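Local coordinates for protein predicted transcriptional regulator (Clostridium thermocellum, PDB 1XMA) that probably binds DNA and regulates transcription as a dimer, as in other members of the PadR-like family of winged-helix regulators, at residues 39-42 with 43-46; 60-63 with 64-68; 77-80 with 81-85. All coordinates share one frame; numbering follows the deposited sequence.

The three contacts come in series along one chain, each within a single helix. Contact 1 lies on helix 35-52, contact 2 on helix 57-67 and contact 3 on helix 76-88. Their centres are about 13 Å apart for contacts 1 and 2, about 10 Å for contacts 1 and 3, and about 16 Å for contacts 2 and 3. Each touches the other two: Ile46, Ile60 and Leu79 meet where the three helices come together, and in one of its two conformers Arg85 forms a salt bridge with Asp43. Contacts 1 and 2 also touch the second subunit. The three helices and the small antiparallel sheet fit the winged-helix domain expected of a PadR-like regulator.

Contact 1 (39-42 with 43-46); sequences RGYV and DTII
Tyr41 and Thr44 lie side by side on helix 35-52 and point the same way. The ring atom CD1 of Tyr41 is 4.0 Å from OG1 of Thr44. The hydroxyl comes to the ring at an oblique angle. OG1 sits beside the backbone N of Thr44 (chi1 -53°), where it hydrogen-bonds a water at 2.7 Å. The same water donates to O of Gly40 at 2.8 Å. A second water donates to O of Arg39 and accepts from N of Asp43. The waters thus bridge the kink at 43-44, where the N atoms of Asp43 and Thr44 lack the usual i to i+4 bond. Regular bonding resumes at once. Ile45 N reaches O of Tyr41 at 2.8 Å, and Ile46 N reaches O of Val42 at 3.0 Å, both nearly straight.

Val42 and Asp43 cross at a slant. CG1 of Val42 is 3.6 Å from OD1 of Asp43 and 4.0 Å from CD1 of Ile46. In one conformer, Arg85 forms a salt bridge with the buried acid, but it has a second conformer, so this pairing is less certain.

The helix has partners on several flanks. Tyr41 meets Trp125 edge-to-face and packs on Ile132 of the second subunit, while Ile46 packs on Leu79 and Ile60. A helix packed against helices 57-67 and 76-88 on some flanks, and against helix 112-135 and the second subunit on others, is consistent with the first helix of a PadR-like winged-helix dimer.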
ATOM      1  N   ARG B  39      -4.538   3.724  -2.261  1.00 29.82           N
ATOM      2  CA  ARG B  39      -5.775   4.012  -1.539  1.00 31.01           C
ATOM      3  C   ARG B  39      -5.474   4.521  -0.130  1.00 29.34           C
ATOM      4  O   ARG B  39      -6.105   5.455   0.343  1.00 30.00           O
ATOM      5  CB  ARG B  39      -6.703   2.773  -1.496  1.00 31.00           C
ATOM      6  N   GLY B  40      -4.504   3.890   0.531  1.00 28.51           N
ATOM      7  CA  GLY B  40      -4.005   4.364   1.813  1.00 24.52           C
ATOM      8  C   GLY B  40      -3.377   5.756   1.833  1.00 24.20           C
ATOM      9  O   GLY B  40      -3.287   6.371   2.900  1.00 24.42           O
ATOM     10  N   TYR B  41      -2.958   6.272   0.675  1.00 24.00           N
ATOM     11  CA  TYR B  41      -2.178   7.532   0.650  1.00 24.19           C
ATOM     12  C   TYR B  41      -2.758   8.724  -0.092  1.00 22.91           C
ATOM     13  O   TYR B  41      -2.161   9.794  -0.096  1.00 27.48           O
ATOM     14  CB  TYR B  41      -0.710   7.256   0.287  1.00 24.83           C
ATOM     15  CG  TYR B  41      -0.058   6.538   1.449  1.00 27.79           C
ATOM     16  CD1 TYR B  41       0.425   7.254   2.552  1.00 26.52           C
ATOM     17  CD2 TYR B  41       0.005   5.137   1.484  1.00 26.21           C
ATOM     18  CE1 TYR B  41       0.979   6.592   3.654  1.00 28.71           C
ATOM     19  CE2 TYR B  41       0.554   4.465   2.579  1.00 28.14           C
ATOM     20  CZ  TYR B  41       1.043   5.195   3.653  1.00 28.04           C
ATOM     21  OH  TYR B  41       1.593   4.537   4.715  1.00 27.57           O
ATOM     22  N   VAL B  42      -3.943   8.541  -0.671  1.00 23.92           N
ATOM     23  CA  VAL B  42      -4.646   9.576  -1.419  1.00 23.89           C
ATOM     24  C   VAL B  42      -4.685  10.876  -0.634  1.00 23.50           C
ATOM     25  O   VAL B  42      -4.193  11.923  -1.112  1.00 26.05           O
ATOM     26  CB  VAL B  42      -6.113   9.061  -1.872  1.00 27.32           C
ATOM     27  CG1 VAL B  42      -7.126  10.193  -2.072  1.00 22.99           C
ATOM     28  CG2 VAL B  42      -6.011   8.257  -3.118  1.00 26.97           C
ATOM     29  N   ASP B  43      -5.238  10.814   0.580  1.00 24.90           N
ATOM     30  CA  ASP B  43      -5.380  12.008   1.438  1.00 24.74           C
ATOM     31  C   ASP B  43      -4.047  12.659   1.753  1.00 23.13           C
ATOM     32  O   ASP B  43      -3.926  13.897   1.732  1.00 23.05           O
ATOM     33  CB  ASP B  43      -6.102  11.663   2.729  1.00 24.03           C
ATOM     34  CG  ASP B  43      -7.543  11.222   2.490  1.00 27.67           C
ATOM     35  OD1 ASP B  43      -7.962  11.111   1.330  1.00 30.23           O
ATOM     36  OD2 ASP B  43      -8.261  10.976   3.463  1.00 29.69           O
ATOM     37  N   THR B  44      -3.057  11.824   2.064  1.00 19.31           N
ATOM     38  CA  THR B  44      -1.707  12.284   2.384  1.00 18.58           C
ATOM     39  C   THR B  44      -1.054  12.976   1.174  1.00 18.90           C
ATOM     40  O   THR B  44      -0.403  13.991   1.337  1.00 21.39           O
ATOM     41  CB  THR B  44      -0.840  11.097   2.864  1.00 22.44           C
ATOM     42  OG1 THR B  44      -1.520  10.427   3.939  1.00 21.81           O
ATOM     43  CG2 THR B  44       0.568  11.566   3.317  1.00 20.47           C
ATOM     44  N   ILE B  45      -1.250  12.414  -0.027  1.00 18.52           N
ATOM     45  CA  ILE B  45      -0.806  13.034  -1.287  1.00 19.49           C
ATOM     46  C   ILE B  45      -1.480  14.409  -1.563  1.00 20.65           C
ATOM     47  O   ILE B  45      -0.836  15.337  -2.005  1.00 24.18           O
ATOM     48  CB  ILE B  45      -1.034  12.044  -2.506  1.00 19.11           C
ATOM     49  CG1 ILE B  45      -0.102  10.825  -2.402  1.00 18.21           C
ATOM     50  CG2 ILE B  45      -0.942  12.781  -3.854  1.00 18.12           C
ATOM     51  CD1 ILE B  45      -0.280   9.760  -3.504  1.00 16.53           C
ATOM     52  N   ILE B  46      -2.779  14.516  -1.305  1.00 22.97           N
ATOM     53  CA  ILE B  46      -3.508  15.782  -1.448  1.00 23.07           C
ATOM     54  C   ILE B  46      -3.065  16.808  -0.422  1.00 23.72           C
ATOM     55  O   ILE B  46      -2.884  17.975  -0.760  1.00 25.82           O
ATOM     56  CB  ILE B  46      -5.046  15.599  -1.367  1.00 23.48           C
ATOM     57  CG1 ILE B  46      -5.555  14.874  -2.627  1.00 24.49           C
ATOM     58  CG2 ILE B  46      -5.742  16.974  -1.203  1.00 21.42           C
ATOM     59  CD1 ILE B  46      -6.868  14.130  -2.441  1.00 24.44           C
TER
HETATM   60  O   HOH W   1      -6.736   8.083   1.553  1.00 30.83           O
HETATM   61  O   HOH W   2      -3.760   9.028   3.571  1.00 24.42           O

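Contact 2 (60-63 with 64-68); sequences ISKN and IRIKT. With HG (mercury (II) ion), chain I.
Residues 60-63 and 64-67 form consecutive turns of helix 57-67. Four backbone bonds join them in the i to i+4 pattern: Ile64 to Ile60, Arg65 to Ser61, Ile66 to Lys62 and Lys67 to Asn63. The shortest is Ile64 N to Ile60 O, at 2.9 Å. Next, OG1 of Thr68 donates to O of Ile64 at 2.9 Å, while the backbone N of Thr68 makes a weak bond to the same oxygen. OG1 also accepts from the N of Tyr72, so one hydroxyl ties this turn to the following loop.

On the buried side, Ile60 CG2 meets Ile64 CD1 at 4.0 Å. Ile64 also packs on Ile45 and Leu49 of helix 35-52.

The outer side carries longer chains. Lys62 and Ile66 run alongside each other, with CG of Lys62 3.7 Å from CD1 of Ile66. Arg65 folds back along the helix. Its CG lies between the backbone N and the carbonyl carbon (chi1 68°), and the chain then extends to NE. This lays one guanidinium face over CA of Lys62, which is 3.8 Å from the plane and offset toward the rim. NH2 is 3.9 Å from CG of Lys62 and hydrogen-bonds the hydroxyl of Tyr58. The Lys62 chain bends at chi3, and its NZ stays 6.7 Å from NH2 of Arg65.

Lys67 passes its CB, CG and CD close to O of Asn63, then bends at chi4 (-73°). NZ binds a mercury ion at 2.2 Å, and Glu52 of helix 35-52 belongs to the same metal site. A lysine nitrogen must be unprotonated to bind a metal, so NZ is probably neutral in this site.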
ATOM      1  N   ILE B  60      -4.835  20.165  -8.592  1.00 24.16           N
ATOM      2  CA  ILE B  60      -4.341  19.078  -7.724  1.00 23.82           C
ATOM      3  C   ILE B  60      -4.145  17.765  -8.489  1.00 23.98           C
ATOM      4  O   ILE B  60      -3.073  17.161  -8.420  1.00 22.40           O
ATOM      5  CB  ILE B  60      -5.263  18.928  -6.468  1.00 28.06           C
ATOM      6  CG1 ILE B  60      -5.058  20.146  -5.555  1.00 26.66           C
ATOM      7  CG2 ILE B  60      -5.064  17.564  -5.739  1.00 27.82           C
ATOM      8  CD1 ILE B  60      -5.701  20.052  -4.208  1.00 31.44           C
ATOM      9  N   SER B  61      -5.172  17.341  -9.237  1.00 26.20           N
ATOM     10  CA  SER B  61      -5.100  16.127 -10.068  1.00 28.82           C
ATOM     11  C   SER B  61      -4.088  16.253 -11.213  1.00 28.42           C
ATOM     12  O   SER B  61      -3.372  15.296 -11.540  1.00 27.48           O
ATOM     13  CB  SER B  61      -6.474  15.783 -10.647  1.00 33.04           C
ATOM     14  OG  SER B  61      -6.862  16.737 -11.611  1.00 37.34           O
ATOM     15  N   LYS B  62      -4.046  17.429 -11.830  1.00 26.52           N
ATOM     16  CA  LYS B  62      -3.019  17.719 -12.808  1.00 27.03           C
ATOM     17  C   LYS B  62      -1.636  17.545 -12.177  1.00 24.22           C
ATOM     18  O   LYS B  62      -0.766  16.908 -12.756  1.00 25.64           O
ATOM     19  CB  LYS B  62      -3.196  19.139 -13.371  1.00 28.97           C
ATOM     20  CG  LYS B  62      -2.195  19.523 -14.458  1.00 29.28           C
ATOM     21  CD  LYS B  62      -2.580  20.823 -15.131  1.00 30.16           C
ATOM     22  CE  LYS B  62      -2.088  22.039 -14.319  1.00 34.86           C
ATOM     23  NZ  LYS B  62      -2.301  23.355 -15.049  1.00 36.22           N
ATOM     24  N   ASN B  63      -1.451  18.101 -10.987  1.00 22.44           N
ATOM     25  CA  ASN B  63      -0.169  18.031 -10.291  1.00 24.47           C
ATOM     26  C   ASN B  63       0.225  16.605  -9.893  1.00 24.45           C
ATOM     27  O   ASN B  63       1.391  16.217 -10.030  1.00 26.26           O
ATOM     28  CB  ASN B  63      -0.167  18.947  -9.070  1.00 26.75           C
ATOM     29  CG  ASN B  63       0.199  20.383  -9.417  1.00 29.47           C
ATOM     30  OD1 ASN B  63       0.967  20.622 -10.339  1.00 32.83           O
ATOM     31  ND2 ASN B  63      -0.344  21.340  -8.672  1.00 26.02           N
ATOM     32  N   ILE B  64      -0.751  15.827  -9.417  1.00 25.42           N
ATOM     33  CA  ILE B  64      -0.558  14.382  -9.171  1.00 21.76           C
ATOM     34  C   ILE B  64      -0.032  13.619 -10.406  1.00 23.61           C
ATOM     35  O   ILE B  64       0.969  12.936 -10.299  1.00 24.85           O
ATOM     36  CB  ILE B  64      -1.845  13.705  -8.585  1.00 18.89           C
ATOM     37  CG1 ILE B  64      -2.159  14.267  -7.196  1.00 18.05           C
ATOM     38  CG2 ILE B  64      -1.682  12.194  -8.497  1.00 17.86           C
ATOM     39  CD1 ILE B  64      -3.588  13.963  -6.700  1.00 19.60           C
ATOM     40  N   ARG B  65      -0.683  13.738 -11.566  1.00 25.53           N
ATOM     41  CA  ARG B  65      -0.227  12.968 -12.743  1.00 30.70           C
ATOM     42  C   ARG B  65       1.111  13.430 -13.310  1.00 29.33           C
ATOM     43  O   ARG B  65       1.894  12.607 -13.762  1.00 28.94           O
ATOM     44  CB  ARG B  65      -1.288  12.851 -13.852  1.00 33.09           C
ATOM     45  CG  ARG B  65      -1.640  14.135 -14.572  1.00 36.66           C
ATOM     46  CD  ARG B  65      -2.457  13.877 -15.865  1.00 36.05           C
ATOM     47  NE  ARG B  65      -2.707  15.152 -16.525  1.00 40.19           N
ATOM     48  CZ  ARG B  65      -3.786  15.910 -16.307  1.00 44.69           C
ATOM     49  NH1 ARG B  65      -4.746  15.506 -15.451  1.00 45.51           N
ATOM     50  NH2 ARG B  65      -3.913  17.081 -16.935  1.00 42.83           N
ATOM     51  N   ILE B  66       1.376  14.732 -13.262  1.00 28.64           N
ATOM     52  CA  ILE B  66       2.597  15.285 -13.831  1.00 29.66           C
ATOM     53  C   ILE B  66       3.797  14.908 -12.997  1.00 29.97           C
ATOM     54  O   ILE B  66       4.829  14.462 -13.528  1.00 34.04           O
ATOM     55  CB  ILE B  66       2.512  16.834 -14.000  1.00 29.16           C
ATOM     56  CG1 ILE B  66       1.528  17.182 -15.127  1.00 29.20           C
ATOM     57  CG2 ILE B  66       3.896  17.425 -14.269  1.00 27.58           C
ATOM     58  CD1 ILE B  66       1.326  18.654 -15.355  1.00 28.58           C
ATOM     59  N   LYS B  67       3.654  15.077 -11.689  1.00 29.00           N
ATOM     60  CA  LYS B  67       4.737  14.858 -10.748  1.00 29.53           C
ATOM     61  C   LYS B  67       5.022  13.381 -10.537  1.00 28.90           C
ATOM     62  O   LYS B  67       6.039  13.028  -9.952  1.00 30.99           O
ATOM     63  CB  LYS B  67       4.410  15.504  -9.395  1.00 29.55           C
ATOM     64  CG  LYS B  67       4.425  17.031  -9.372  1.00 29.44           C
ATOM     65  CD  LYS B  67       3.846  17.534  -8.002  1.00 32.66           C
ATOM     66  CE  LYS B  67       4.108  19.025  -7.767  1.00 32.14           C
ATOM     67  NZ  LYS B  67       5.570  19.305  -7.442  1.00 37.53           N
ATOM     68  N   THR B  68       4.115  12.511 -10.976  1.00 29.53           N
ATOM     69  CA  THR B  68       4.358  11.069 -10.862  1.00 30.59           C
ATOM     70  C   THR B  68       4.853  10.520 -12.188  1.00 29.51           C
ATOM     71  O   THR B  68       5.057   9.315 -12.336  1.00 30.78           O
ATOM     72  CB  THR B  68       3.119  10.254 -10.323  1.00 29.13           C
ATOM     73  OG1 THR B  68       2.017  10.355 -11.227  1.00 26.59           O
ATOM     74  CG2 THR B  68       2.716  10.738  -8.946  1.00 27.41           C
TER
HETATM   75 HG    HG I 115       5.694  21.401  -6.919  0.50 42.81          HG

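Contact 3 (77-80 with 81-85); sequences TTLY and SAFAR
Leu79 and Phe83 form the tight, buried part of this contact, one turn apart on helix 76-88. Phe83 CG is beside its own backbone N (chi1 -74°), which directs the ring back toward the preceding turn. Its atom CE1 is 3.8 Å from CG of Leu79. The Leu79 branch CD1 lies 3.8 Å from CZ of the same ring. Exposed Tyr80 closes the outer edge. It runs alongside Phe83, and the edge of the Phe83 ring faces the Tyr80 ring in an offset edge-to-face pair. The centroids are 5.5 Å apart and the planes meet at 71°. Beyond these residues, Leu79 packs on Ile46 and Ile60, and Phe83 stacks with Tyr108 of the sheet.

Thr77, Ser81 and Ala84 mark the looser, solvent side. Ser81 OG donates to O of Thr77 at 2.7 Å, and Ser81 N binds that oxygen at 3.1 Å. Two donors from one residue therefore grip a single carbonyl. Arg85 has two conformers. In one, a water links its NH2 to O of Thr78, and its NH1 reaches inward to buried Asp43.

One buried flank and one solvent-facing flank give the helix an amphipathic character. Its place after helix 57-67 and before the two-stranded wing is consistent with the recognition helix of a winged helix-turn-helix domain.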
ATOM      1  N   THR B  77     -13.977  11.118  -8.958  1.00 37.10           N
ATOM      2  CA  THR B  77     -14.761  10.645  -7.805  1.00 38.01           C
ATOM      3  C   THR B  77     -13.876  10.381  -6.589  1.00 35.96           C
ATOM      4  O   THR B  77     -14.231  10.751  -5.468  1.00 36.28           O
ATOM      5  CB  THR B  77     -15.609   9.377  -8.116  1.00 40.08           C
ATOM      6  OG1 THR B  77     -14.760   8.308  -8.533  1.00 39.29           O
ATOM      7  CG2 THR B  77     -16.673   9.664  -9.203  1.00 41.05           C
ATOM      8  N   THR B  78     -12.725   9.751  -6.820  1.00 35.12           N
ATOM      9  CA  THR B  78     -11.688   9.582  -5.783  1.00 35.12           C
ATOM     10  C   THR B  78     -11.226  10.909  -5.189  1.00 32.16           C
ATOM     11  O   THR B  78     -11.150  11.061  -3.972  1.00 32.62           O
ATOM     12  CB  THR B  78     -10.468   8.825  -6.327  1.00 35.60           C
ATOM     13  OG1 THR B  78     -10.914   7.625  -6.983  1.00 39.37           O
ATOM     14  CG2 THR B  78      -9.510   8.466  -5.192  1.00 29.83           C
ATOM     15  N   LEU B  79     -10.950  11.875  -6.061  1.00 33.09           N
ATOM     16  CA  LEU B  79     -10.448  13.170  -5.631  1.00 32.81           C
ATOM     17  C   LEU B  79     -11.498  13.944  -4.842  1.00 32.11           C
ATOM     18  O   LEU B  79     -11.221  14.453  -3.742  1.00 29.25           O
ATOM     19  CB  LEU B  79      -9.950  13.982  -6.838  1.00 32.66           C
ATOM     20  CG  LEU B  79      -9.316  15.367  -6.600  1.00 33.67           C
ATOM     21  CD1 LEU B  79      -8.136  15.291  -5.644  1.00 33.04           C
ATOM     22  CD2 LEU B  79      -8.900  16.010  -7.925  1.00 32.73           C
ATOM     23  N   TYR B  80     -12.710  14.026  -5.388  1.00 32.63           N
ATOM     24  CA  TYR B  80     -13.738  14.868  -4.775  1.00 34.29           C
ATOM     25  C   TYR B  80     -14.391  14.287  -3.515  1.00 33.43           C
ATOM     26  O   TYR B  80     -14.842  15.047  -2.648  1.00 34.29           O
ATOM     27  CB  TYR B  80     -14.737  15.397  -5.812  1.00 36.22           C
ATOM     28  CG  TYR B  80     -14.071  16.400  -6.764  1.00 38.65           C
ATOM     29  CD1 TYR B  80     -13.496  15.978  -7.967  1.00 38.37           C
ATOM     30  CD2 TYR B  80     -13.987  17.759  -6.438  1.00 38.88           C
ATOM     31  CE1 TYR B  80     -12.871  16.881  -8.834  1.00 38.73           C
ATOM     32  CE2 TYR B  80     -13.363  18.672  -7.299  1.00 38.37           C
ATOM     33  CZ  TYR B  80     -12.812  18.229  -8.494  1.00 39.62           C
ATOM     34  OH  TYR B  80     -12.189  19.139  -9.352  1.00 38.66           O
ATOM     35  N   SER B  81     -14.393  12.965  -3.363  1.00 29.96           N
ATOM     36  CA  SER B  81     -14.767  12.414  -2.043  1.00 30.81           C
ATOM     37  C   SER B  81     -13.648  12.537  -1.000  1.00 28.31           C
ATOM     38  O   SER B  81     -13.910  12.541   0.210  1.00 28.57           O
ATOM     39  CB  SER B  81     -15.301  10.979  -2.137  1.00 32.04           C
ATOM     40  OG  SER B  81     -14.394  10.150  -2.797  1.00 37.95           O
ATOM     41  N   ALA B  82     -12.400  12.653  -1.470  1.00 29.82           N
ATOM     42  CA  ALA B  82     -11.263  12.898  -0.575  1.00 26.04           C
ATOM     43  C   ALA B  82     -11.312  14.308   0.033  1.00 26.11           C
ATOM     44  O   ALA B  82     -11.115  14.475   1.246  1.00 27.49           O
ATOM     45  CB  ALA B  82      -9.939  12.643  -1.297  1.00 26.17           C
ATOM     46  N   PHE B  83     -11.580  15.318  -0.798  1.00 24.64           N
ATOM     47  CA  PHE B  83     -11.783  16.694  -0.310  1.00 24.60           C
ATOM     48  C   PHE B  83     -12.857  16.735   0.771  1.00 27.13           C
ATOM     49  O   PHE B  83     -12.669  17.354   1.837  1.00 24.49           O
ATOM     50  CB  PHE B  83     -12.227  17.617  -1.443  1.00 23.07           C
ATOM     51  CG  PHE B  83     -11.140  17.991  -2.405  1.00 23.98           C
ATOM     52  CD1 PHE B  83     -11.419  18.067  -3.782  1.00 20.81           C
ATOM     53  CD2 PHE B  83      -9.838  18.295  -1.953  1.00 24.55           C
ATOM     54  CE1 PHE B  83     -10.413  18.432  -4.715  1.00 23.12           C
ATOM     55  CE2 PHE B  83      -8.816  18.665  -2.872  1.00 27.18           C
ATOM     56  CZ  PHE B  83      -9.110  18.738  -4.257  1.00 25.17           C
ATOM     57  N   ALA B  84     -13.983  16.069   0.475  1.00 28.12           N
ATOM     58  CA  ALA B  84     -15.132  16.020   1.371  1.00 30.71           C
ATOM     59  C   ALA B  84     -14.723  15.443   2.727  1.00 30.54           C
ATOM     60  O   ALA B  84     -14.944  16.081   3.751  1.00 30.83           O
ATOM     61  CB  ALA B  84     -16.292  15.210   0.728  1.00 28.04           C
ATOM     62  N   ARG B  85     -14.104  14.251   2.702  1.00 30.33           N
ATOM     63  CA  ARG B  85     -13.527  13.581   3.886  1.00 28.09           C
ATOM     64  C   ARG B  85     -12.473  14.419   4.601  1.00 28.65           C
ATOM     65  O   ARG B  85     -12.487  14.509   5.822  1.00 30.02           O
ATOM     66  CB  ARG B  85     -12.914  12.226   3.484  1.00 27.97           C
ATOM     67  CG  ARG B  85     -12.147  11.492   4.611  0.65 25.74           C
ATOM     68  CD  ARG B  85     -11.206  10.416   4.055  0.65 26.40           C
ATOM     69  NE  ARG B  85     -11.857   9.670   2.996  0.65 24.52           N
ATOM     70  CZ  ARG B  85     -11.432   9.572   1.752  0.65 25.22           C
ATOM     71  NH1 ARG B  85     -10.301  10.141   1.378  0.65 26.28           N
ATOM     72  NH2 ARG B  85     -12.149   8.877   0.877  0.65 25.78           N
TER
HETATM   73  O   HOH W   3     -11.301   8.909  -2.102  1.00 29.33           O